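Long-range contact in interpain A (Prevotella intermedia, PDB 3BB7), which probably cleaves proteins as a C10-family cysteine peptidase, here as a zymogen fragment that joins part of the inhibitory pro-domain to the protease domain: residues 91-103 with 166-180. The protein carries 1 engineered substitution. Residues are numbered along the deposited sequence; the frame is centred on the assembly and turned at random.
Sequences TTTWGQQMPYNKL and MKDNYSGNYTEAEAN. Unlike the reference sequence in segment 166-180: Asn169 (reference Asp).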
ATOM      1  N   THR A  91      -4.112  12.446  -1.436  1.00 13.34           N
ATOM      2  CA  THR A  91      -5.367  12.977  -0.861  1.00 13.25           C
ATOM      3  C   THR A  91      -6.516  11.964  -0.939  1.00 12.72           C
ATOM      4  O   THR A  91      -7.614  12.213  -0.432  1.00 13.27           O
ATOM      5  CB  THR A  91      -5.784  14.263  -1.594  1.00 13.64           C
ATOM      6  OG1 THR A  91      -5.856  14.015  -3.003  1.00 16.31           O
ATOM      7  CG2 THR A  91      -4.728  15.371  -1.318  1.00 17.54           C
ATOM      8  N   THR A  92      -6.259  10.826  -1.587  1.00 10.67           N
ATOM      9  CA  THR A  92      -7.297   9.842  -1.809  1.00 10.87           C
ATOM     10  C   THR A  92      -7.361   8.845  -0.645  1.00 10.75           C
ATOM     11  O   THR A  92      -6.376   8.625   0.073  1.00 11.67           O
ATOM     12  CB  THR A  92      -7.032   9.061  -3.101  1.00 11.12           C
ATOM     13  OG1 THR A  92      -5.678   8.567  -3.095  1.00 11.00           O
ATOM     14  CG2 THR A  92      -7.250   9.936  -4.307  1.00 12.05           C
ATOM     15  N   THR A  93      -8.533   8.244  -0.464  1.00 11.99           N
ATOM     16  CA  THR A  93      -8.710   7.185   0.504  1.00 11.58           C
ATOM     17  C   THR A  93      -9.404   6.009  -0.168  1.00 11.17           C
ATOM     18  O   THR A  93     -10.507   5.612   0.194  1.00 11.59           O
ATOM     19  CB  THR A  93      -9.500   7.662   1.746  1.00 11.51           C
ATOM     20  OG1 THR A  93     -10.659   8.391   1.332  1.00 12.78           O
ATOM     21  CG2 THR A  93      -8.619   8.545   2.614  1.00 14.03           C
ATOM     22  N   TRP A  94      -8.741   5.451  -1.172  1.00 11.07           N
ATOM     23  CA  TRP A  94      -9.388   4.435  -1.993  1.00 10.63           C
ATOM     24  C   TRP A  94      -9.361   3.039  -1.386  1.00 10.35           C
ATOM     25  O   TRP A  94      -8.681   2.812  -0.374  1.00 10.39           O
ATOM     26  CB  TRP A  94      -8.779   4.465  -3.403  1.00  9.50           C
ATOM     27  CG  TRP A  94      -9.109   5.756  -4.135  1.00  9.65           C
ATOM     28  CD1 TRP A  94      -9.978   6.736  -3.727  1.00  9.84           C
ATOM     29  CD2 TRP A  94      -8.624   6.161  -5.416  1.00  8.67           C
ATOM     30  NE1 TRP A  94     -10.075   7.729  -4.684  1.00  9.84           N
ATOM     31  CE2 TRP A  94      -9.233   7.415  -5.717  1.00  9.55           C
ATOM     32  CE3 TRP A  94      -7.687   5.624  -6.326  1.00  8.52           C
ATOM     33  CZ2 TRP A  94      -8.948   8.130  -6.882  1.00  9.68           C
ATOM     34  CZ3 TRP A  94      -7.423   6.319  -7.506  1.00  9.36           C
ATOM     35  CH2 TRP A  94      -8.048   7.569  -7.766  1.00  9.93           C
ATOM     36  N   GLY A  95     -10.136   2.123  -1.965  1.00 10.30           N
ATOM     37  CA  GLY A  95     -10.255   0.781  -1.445  1.00 10.97           C
ATOM     38  C   GLY A  95     -10.397  -0.218  -2.582  1.00 10.25           C
ATOM     39  O   GLY A  95      -9.965   0.063  -3.724  1.00 10.86           O
ATOM     40  N   GLN A  96     -10.991  -1.380  -2.292  1.00  9.82           N
ATOM     41  CA  GLN A  96     -11.002  -2.485  -3.254  1.00 10.31           C
ATOM     42  C   GLN A  96     -12.403  -2.930  -3.669  1.00 10.47           C
ATOM     43  O   GLN A  96     -12.538  -3.766  -4.582  1.00 10.74           O
ATOM     44  CB  GLN A  96     -10.294  -3.707  -2.664  1.00 10.31           C
ATOM     45  CG  GLN A  96      -8.812  -3.519  -2.384  1.00 10.87           C
ATOM     46  CD  GLN A  96      -8.129  -4.845  -2.111  1.00 11.19           C
ATOM     47  OE1 GLN A  96      -8.421  -5.849  -2.766  1.00 11.00           O
ATOM     48  NE2 GLN A  96      -7.187  -4.852  -1.145  1.00 11.10           N
ATOM     49  N   GLN A  97     -13.438  -2.416  -3.008  1.00 10.69           N
ATOM     50  CA  GLN A  97     -14.818  -2.808  -3.329  1.00 12.22           C
ATOM     51  C   GLN A  97     -15.587  -1.701  -4.067  1.00 12.44           C
ATOM     52  O   GLN A  97     -14.971  -0.972  -4.863  1.00 11.85           O
ATOM     53  CB  GLN A  97     -15.523  -3.407  -2.108  1.00 12.60           C
ATOM     54  CG  GLN A  97     -14.768  -4.631  -1.620  1.00 14.71           C
ATOM     55  CD  GLN A  97     -15.484  -5.384  -0.563  1.00 17.23           C
ATOM     56  OE1 GLN A  97     -15.364  -5.071   0.619  1.00 20.99           O
ATOM     57  NE2 GLN A  97     -16.238  -6.392  -0.973  1.00 17.98           N
ATOM     58  N   MET A  98     -16.904  -1.583  -3.904  1.00 12.90           N
ATOM     59  CA  MET A  98     -17.608  -0.599  -4.738  1.00 14.22           C
ATOM     60  C   MET A  98     -17.253   0.840  -4.366  1.00 13.49           C
ATOM     61  O   MET A  98     -17.116   1.146  -3.189  1.00 14.97           O
ATOM     62  CB  MET A  98     -19.127  -0.835  -4.717  1.00 15.67           C
ATOM     63  CG  MET A  98     -19.504  -2.083  -5.494  1.00 18.35           C
ATOM     64  SD  MET A  98     -19.312  -1.915  -7.295  1.00 21.18           S
ATOM     65  CE  MET A  98     -20.557  -0.660  -7.652  1.00 23.80           C
ATOM     66  N   PRO A  99     -17.111   1.722  -5.360  1.00 13.27           N
ATOM     67  CA  PRO A  99     -17.252   1.502  -6.797  1.00 12.55           C
ATOM     68  C   PRO A  99     -15.956   1.125  -7.517  1.00 10.73           C
ATOM     69  O   PRO A  99     -15.957   0.970  -8.753  1.00 10.96           O
ATOM     70  CB  PRO A  99     -17.708   2.871  -7.299  1.00 12.27           C
ATOM     71  CG  PRO A  99     -16.963   3.830  -6.364  1.00 13.53           C
ATOM     72  CD  PRO A  99     -16.873   3.145  -5.039  1.00 13.98           C
ATOM     73  N   TYR A 100     -14.862   0.986  -6.766  1.00 10.25           N
ATOM     74  CA  TYR A 100     -13.553   0.696  -7.355  1.00 10.31           C
ATOM     75  C   TYR A 100     -13.576  -0.538  -8.227  1.00 10.56           C
ATOM     76  O   TYR A 100     -12.856  -0.586  -9.236  1.00 10.41           O
ATOM     77  CB  TYR A 100     -12.529   0.527  -6.236  1.00  9.88           C
ATOM     78  CG  TYR A 100     -12.591   1.685  -5.236  1.00 10.11           C
ATOM     79  CD1 TYR A 100     -13.134   1.514  -3.949  1.00 11.64           C
ATOM     80  CD2 TYR A 100     -12.154   2.978  -5.601  1.00 10.36           C
ATOM     81  CE1 TYR A 100     -13.221   2.609  -3.043  1.00 10.08           C
ATOM     82  CE2 TYR A 100     -12.220   4.039  -4.696  1.00 10.81           C
ATOM     83  CZ  TYR A 100     -12.774   3.854  -3.443  1.00  9.23           C
ATOM     84  OH  TYR A 100     -12.785   4.951  -2.611  1.00 11.58           O
ATOM     85  N   ASN A 101     -14.377  -1.535  -7.811  1.00 10.41           N
ATOM     86  CA  ASN A 101     -14.451  -2.811  -8.531  1.00 10.56           C
ATOM     87  C   ASN A 101     -15.643  -2.921  -9.478  1.00 11.02           C
ATOM     88  O   ASN A 101     -15.968  -4.035  -9.920  1.00 10.98           O
ATOM     89  CB  ASN A 101     -14.477  -3.988  -7.535  1.00 10.62           C
ATOM     90  CG  ASN A 101     -15.776  -4.033  -6.707  1.00 11.13           C
ATOM     91  OD1 ASN A 101     -16.519  -3.054  -6.675  1.00 12.14           O
ATOM     92  ND2 ASN A 101     -16.051  -5.184  -6.051  1.00 10.69           N
ATOM     93  N   LYS A 102     -16.294  -1.803  -9.795  1.00 12.34           N
ATOM     94  CA  LYS A 102     -17.545  -1.795 -10.600  1.00 13.02           C
ATOM     95  C   LYS A 102     -17.427  -2.542 -11.913  1.00 11.79           C
ATOM     96  O   LYS A 102     -18.403  -3.149 -12.389  1.00 12.82           O
ATOM     97  CB  LYS A 102     -17.970  -0.320 -10.884  1.00 14.19           C
ATOM     98  CG  LYS A 102     -19.248  -0.077 -11.679  1.00 16.08           C
ATOM     99  CD  LYS A 102     -19.610   1.413 -11.647  1.00 16.96           C
ATOM    100  CE  LYS A 102     -20.572   1.716 -12.756  1.00 20.88           C
ATOM    101  NZ  LYS A 102     -21.046   3.119 -12.690  1.00 25.94           N
ATOM    102  N   LEU A 103     -16.255  -2.469 -12.540  1.00 11.09           N
ATOM    103  CA  LEU A 103     -16.111  -3.053 -13.869  1.00 12.22           C
ATOM    104  C   LEU A 103     -15.676  -4.527 -13.871  1.00 12.57           C
ATOM    105  O   LEU A 103     -15.533  -5.125 -14.950  1.00 13.66           O
ATOM    106  CB  LEU A 103     -15.149  -2.223 -14.715  1.00 13.16           C
ATOM    107  CG  LEU A 103     -15.611  -0.791 -14.939  1.00 14.30           C
ATOM    108  CD1 LEU A 103     -14.580   0.016 -15.709  1.00 17.12           C
ATOM    109  CD2 LEU A 103     -16.964  -0.731 -15.664  1.00 16.81           C
ATOM    110  N   MET A 166     -11.692  11.741 -10.838  1.00 10.80           N
ATOM    111  CA  MET A 166     -11.213  10.903  -9.728  1.00 11.68           C
ATOM    112  C   MET A 166     -11.409  11.619  -8.397  1.00 12.33           C
ATOM    113  O   MET A 166     -10.630  12.476  -8.019  1.00 13.69           O
ATOM    114  CB  MET A 166      -9.731  10.549  -9.893  1.00 11.83           C
ATOM    115  CG  MET A 166      -9.347  10.026 -11.217  1.00 12.23           C
ATOM    116  SD  MET A 166      -9.771   8.311 -11.390  1.00 15.38           S
ATOM    117  CE  MET A 166      -9.088   7.980 -13.049  1.00 11.63           C
ATOM    118  N   LYS A 167     -12.443  11.231  -7.675  1.00 12.03           N
ATOM    119  CA  LYS A 167     -12.753  11.813  -6.385  1.00 12.94           C
ATOM    120  C   LYS A 167     -11.782  11.305  -5.326  1.00 12.66           C
ATOM    121  O   LYS A 167     -11.306  10.167  -5.411  1.00 12.26           O
ATOM    122  CB  LYS A 167     -14.208  11.441  -6.047  1.00 13.81           C
ATOM    123  CG  LYS A 167     -14.878  12.169  -4.946  1.00 17.27           C
ATOM    124  CD  LYS A 167     -16.412  11.959  -5.031  1.00 16.92           C
ATOM    125  CE  LYS A 167     -17.158  12.969  -4.188  1.00 22.65           C
ATOM    126  NZ  LYS A 167     -16.388  14.185  -3.834  1.00 26.83           N
ATOM    127  N   ASP A 168     -11.525  12.128  -4.301  1.00 12.30           N
ATOM    128  CA  ASP A 168     -10.645  11.708  -3.214  1.00 12.92           C
ATOM    129  C   ASP A 168     -11.295  10.569  -2.423  1.00 13.45           C
ATOM    130  O   ASP A 168     -10.625   9.623  -2.060  1.00 12.79           O
ATOM    131  CB  ASP A 168     -10.339  12.868  -2.276  1.00 13.60           C
ATOM    132  CG  ASP A 168      -9.270  13.776  -2.813  1.00 15.72           C
ATOM    133  OD1 ASP A 168      -8.530  13.376  -3.758  1.00 17.37           O
ATOM    134  OD2 ASP A 168      -9.169  14.899  -2.261  1.00 18.82           O
ATOM    135  N   ASN A 169     -12.604  10.673  -2.179  1.00 13.67           N
ATOM    136  CA  ASN A 169     -13.315   9.828  -1.208  1.00 15.73           C
ATOM    137  C   ASN A 169     -14.580   9.313  -1.908  1.00 14.72           C
ATOM    138  O   ASN A 169     -15.365  10.103  -2.390  1.00 15.44           O
ATOM    139  CB  ASN A 169     -13.696  10.743  -0.019  1.00 16.61           C
ATOM    140  CG  ASN A 169     -14.362  10.011   1.139  1.00 19.82           C
ATOM    141  OD1 ASN A 169     -14.688   8.810   1.067  1.00 21.48           O
ATOM    142  ND2 ASN A 169     -14.576  10.753   2.241  1.00 22.73           N
ATOM    143  N   TYR A 170     -14.780   8.004  -1.941  1.00 13.83           N
ATOM    144  CA  TYR A 170     -15.974   7.411  -2.524  1.00 13.84           C
ATOM    145  C   TYR A 170     -16.831   6.712  -1.458  1.00 15.09           C
ATOM    146  O   TYR A 170     -17.682   5.906  -1.800  1.00 15.30           O
ATOM    147  CB  TYR A 170     -15.606   6.382  -3.601  1.00 12.72           C
ATOM    148  CG  TYR A 170     -15.107   6.988  -4.903  1.00 10.32           C
ATOM    149  CD1 TYR A 170     -13.733   7.237  -5.099  1.00  9.93           C
ATOM    150  CD2 TYR A 170     -15.994   7.291  -5.937  1.00 10.33           C
ATOM    151  CE1 TYR A 170     -13.252   7.782  -6.290  1.00  9.54           C
ATOM    152  CE2 TYR A 170     -15.524   7.848  -7.152  1.00 11.19           C
ATOM    153  CZ  TYR A 170     -14.146   8.084  -7.319  1.00  9.91           C
ATOM    154  OH  TYR A 170     -13.679   8.638  -8.490  1.00 10.98           O
ATOM    155  N   SER A 171     -16.615   7.028  -0.181  1.00 15.63           N
ATOM    156  CA  SER A 171     -17.378   6.374   0.889  1.00 16.80           C
ATOM    157  C   SER A 171     -18.735   6.996   1.132  1.00 17.06           C
ATOM    158  O   SER A 171     -19.511   6.488   1.971  1.00 18.49           O
ATOM    159  CB  SER A 171     -16.585   6.394   2.196  1.00 17.17           C
ATOM    160  OG  SER A 171     -16.428   7.725   2.646  1.00 18.98           O
ATOM    161  N   GLY A 172     -19.029   8.110   0.473  1.00 16.54           N
ATOM    162  CA  GLY A 172     -20.355   8.691   0.575  1.00 16.96           C
ATOM    163  C   GLY A 172     -20.893   8.882  -0.819  1.00 16.28           C
ATOM    164  O   GLY A 172     -21.094   7.907  -1.572  1.00 18.37           O
ATOM    165  N   ASN A 173     -21.070  10.140  -1.191  1.00 16.07           N
ATOM    166  CA  ASN A 173     -21.723  10.479  -2.440  1.00 15.27           C
ATOM    167  C   ASN A 173     -20.731  10.532  -3.593  1.00 15.40           C
ATOM    168  O   ASN A 173     -19.563  10.892  -3.394  1.00 16.18           O
ATOM    169  CB  ASN A 173     -22.469  11.804  -2.294  1.00 16.29           C
ATOM    170  CG  ASN A 173     -23.627  11.697  -1.309  1.00 18.18           C
ATOM    171  OD1 ASN A 173     -24.005  10.589  -0.886  1.00 18.94           O
ATOM    172  ND2 ASN A 173     -24.177  12.838  -0.913  1.00 20.15           N
ATOM    173  N   TYR A 174     -21.195  10.136  -4.779  1.00 12.79           N
ATOM    174  CA  TYR A 174     -20.402  10.264  -6.016  1.00 12.72           C
ATOM    175  C   TYR A 174     -21.309  10.042  -7.228  1.00 12.10           C
ATOM    176  O   TYR A 174     -22.376   9.436  -7.092  1.00 11.86           O
ATOM    177  CB  TYR A 174     -19.261   9.245  -6.035  1.00 12.89           C
ATOM    178  CG  TYR A 174     -19.658   7.786  -5.847  1.00 12.18           C
ATOM    179  CD1 TYR A 174     -20.079   7.020  -6.926  1.00 12.50           C
ATOM    180  CD2 TYR A 174     -19.572   7.166  -4.580  1.00 11.92           C
ATOM    181  CE1 TYR A 174     -20.429   5.669  -6.749  1.00 13.60           C
ATOM    182  CE2 TYR A 174     -19.916   5.828  -4.398  1.00 12.64           C
ATOM    183  CZ  TYR A 174     -20.338   5.095  -5.480  1.00 13.36           C
ATOM    184  OH  TYR A 174     -20.671   3.761  -5.334  1.00 16.53           O
ATOM    185  N   THR A 175     -20.872  10.522  -8.393  1.00 12.34           N
ATOM    186  CA  THR A 175     -21.609  10.403  -9.637  1.00 11.89           C
ATOM    187  C   THR A 175     -21.167   9.153 -10.387  1.00 11.84           C
ATOM    188  O   THR A 175     -20.092   8.605 -10.123  1.00 11.05           O
ATOM    189  CB  THR A 175     -21.359  11.581 -10.593  1.00 12.08           C
ATOM    190  OG1 THR A 175     -19.997  11.525 -11.059  1.00 11.79           O
ATOM    191  CG2 THR A 175     -21.639  12.946  -9.930  1.00 12.95           C
ATOM    192  N   GLU A 176     -21.957   8.741 -11.366  1.00 11.45           N
ATOM    193  CA  GLU A 176     -21.562   7.586 -12.169  1.00 12.86           C
ATOM    194  C   GLU A 176     -20.269   7.850 -12.918  1.00 11.62           C
ATOM    195  O   GLU A 176     -19.443   6.947 -13.024  1.00 11.19           O
ATOM    196  CB  GLU A 176     -22.647   7.193 -13.161  1.00 13.05           C
ATOM    197  CG  GLU A 176     -22.333   5.875 -13.860  1.00 16.46           C
ATOM    198  CD  GLU A 176     -23.475   5.335 -14.662  1.00 21.32           C
ATOM    199  OE1 GLU A 176     -24.120   4.373 -14.179  1.00 25.50           O
ATOM    200  OE2 GLU A 176     -23.740   5.882 -15.747  1.00 22.14           O
ATOM    201  N   ALA A 177     -20.087   9.069 -13.431  1.00 11.72           N
ATOM    202  CA  ALA A 177     -18.836   9.377 -14.139  1.00 11.88           C
ATOM    203  C   ALA A 177     -17.620   9.300 -13.200  1.00 11.85           C
ATOM    204  O   ALA A 177     -16.544   8.836 -13.592  1.00 12.35           O
ATOM    205  CB  ALA A 177     -18.902  10.743 -14.816  1.00 12.31           C
ATOM    206  N   GLU A 178     -17.790   9.725 -11.954  1.00 11.40           N
ATOM    207  CA  GLU A 178     -16.703   9.601 -10.981  1.00 10.91           C
ATOM    208  C   GLU A 178     -16.417   8.121 -10.652  1.00 10.32           C
ATOM    209  O   GLU A 178     -15.260   7.718 -10.544  1.00 11.25           O
ATOM    210  CB  GLU A 178     -17.073  10.369  -9.719  1.00 10.36           C
ATOM    211  CG  GLU A 178     -16.977  11.871  -9.916  1.00 10.61           C
ATOM    212  CD  GLU A 178     -17.681  12.698  -8.854  1.00 13.80           C
ATOM    213  OE1 GLU A 178     -17.355  13.899  -8.767  1.00 16.06           O
ATOM    214  OE2 GLU A 178     -18.542  12.184  -8.111  1.00 14.02           O
ATOM    215  N   ALA A 179     -17.473   7.316 -10.496  1.00 10.82           N
ATOM    216  CA  ALA A 179     -17.320   5.881 -10.258  1.00 10.87           C
ATOM    217  C   ALA A 179     -16.622   5.228 -11.432  1.00 10.73           C
ATOM    218  O   ALA A 179     -15.688   4.455 -11.240  1.00 11.01           O
ATOM    219  CB  ALA A 179     -18.661   5.264 -10.042  1.00 10.94           C
ATOM    220  N   ASN A 180     -17.064   5.522 -12.650  1.00 10.43           N
ATOM    221  CA  ASN A 180     -16.426   4.919 -13.820  1.00 11.88           C
ATOM    222  C   ASN A 180     -14.956   5.327 -14.006  1.00 10.54           C
ATOM    223  O   ASN A 180     -14.122   4.541 -14.466  1.00 10.58           O
ATOM    224  CB  ASN A 180     -17.255   5.233 -15.048  1.00 12.31           C
ATOM    225  CG  ASN A 180     -18.520   4.395 -15.100  1.00 16.98           C
ATOM    226  OD1 ASN A 180     -18.571   3.307 -14.519  1.00 19.81           O
ATOM    227  ND2 ASN A 180     -19.518   4.874 -15.803  1.00 18.70           N
TER
HETATM  228  O   HOH W   1      -9.966  11.179   0.828  1.00 15.99           O
HETATM  229  O   HOH W   2     -13.128   6.809   0.187  1.00 16.71           O
HETATM  230  O   HOH W   3     -21.810   2.723 -15.807  1.00 27.69           O
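Trp94, Tyr100 and Tyr170 form an aromatic cluster in the C10 peptidase domain, where the loop leading toward helix 116-128 packs on the loop that enters helix 176-192 and on its first turns. Trp94 NE1 donates to Lys167 O at 2.8 Å; the oxygen lies in the indole plane and NE1 nearly in line with the C=O bond, the hydrogen bond itself bent to 149°. One residue on, Asp168 O takes Thr93 N at 3.0 Å and, weakly, a water that also donates to Thr91 O. Thr91 OG1 donates to Asp168 OD1 from above the carboxylate plane, while Thr92 OG1 bonds instead to Gln123 of helix 116-128. A second water donates to Thr93 O and Asn169 OD1 and accepts from Tyr170 N; Asn169 OD1 also takes Ser171 N, closing an Asx turn, and Ser171 OG. Tyr170 turns one edge to Trp94 NE1, and its hydroxyl accepts from Lys167 N (3.0 Å) and donates to Glu178 O (2.8 Å), tying it to the preceding chain and the helix. Pro99, after a cis peptide bond, lays CG over the face of Tyr174 and against Tyr170 CD2, and sets CB on Ala179. Thr175 and Glu178 form the helix's capping box. Farther along, Lys102 has CG anti to the backbone N (chi1 -179°) and an extended chain beyond, which carries NZ to a weak bond with Asn180 OD1 (3.1 Å) and a long salt bridge to Glu176 OE1 (3.6 Å).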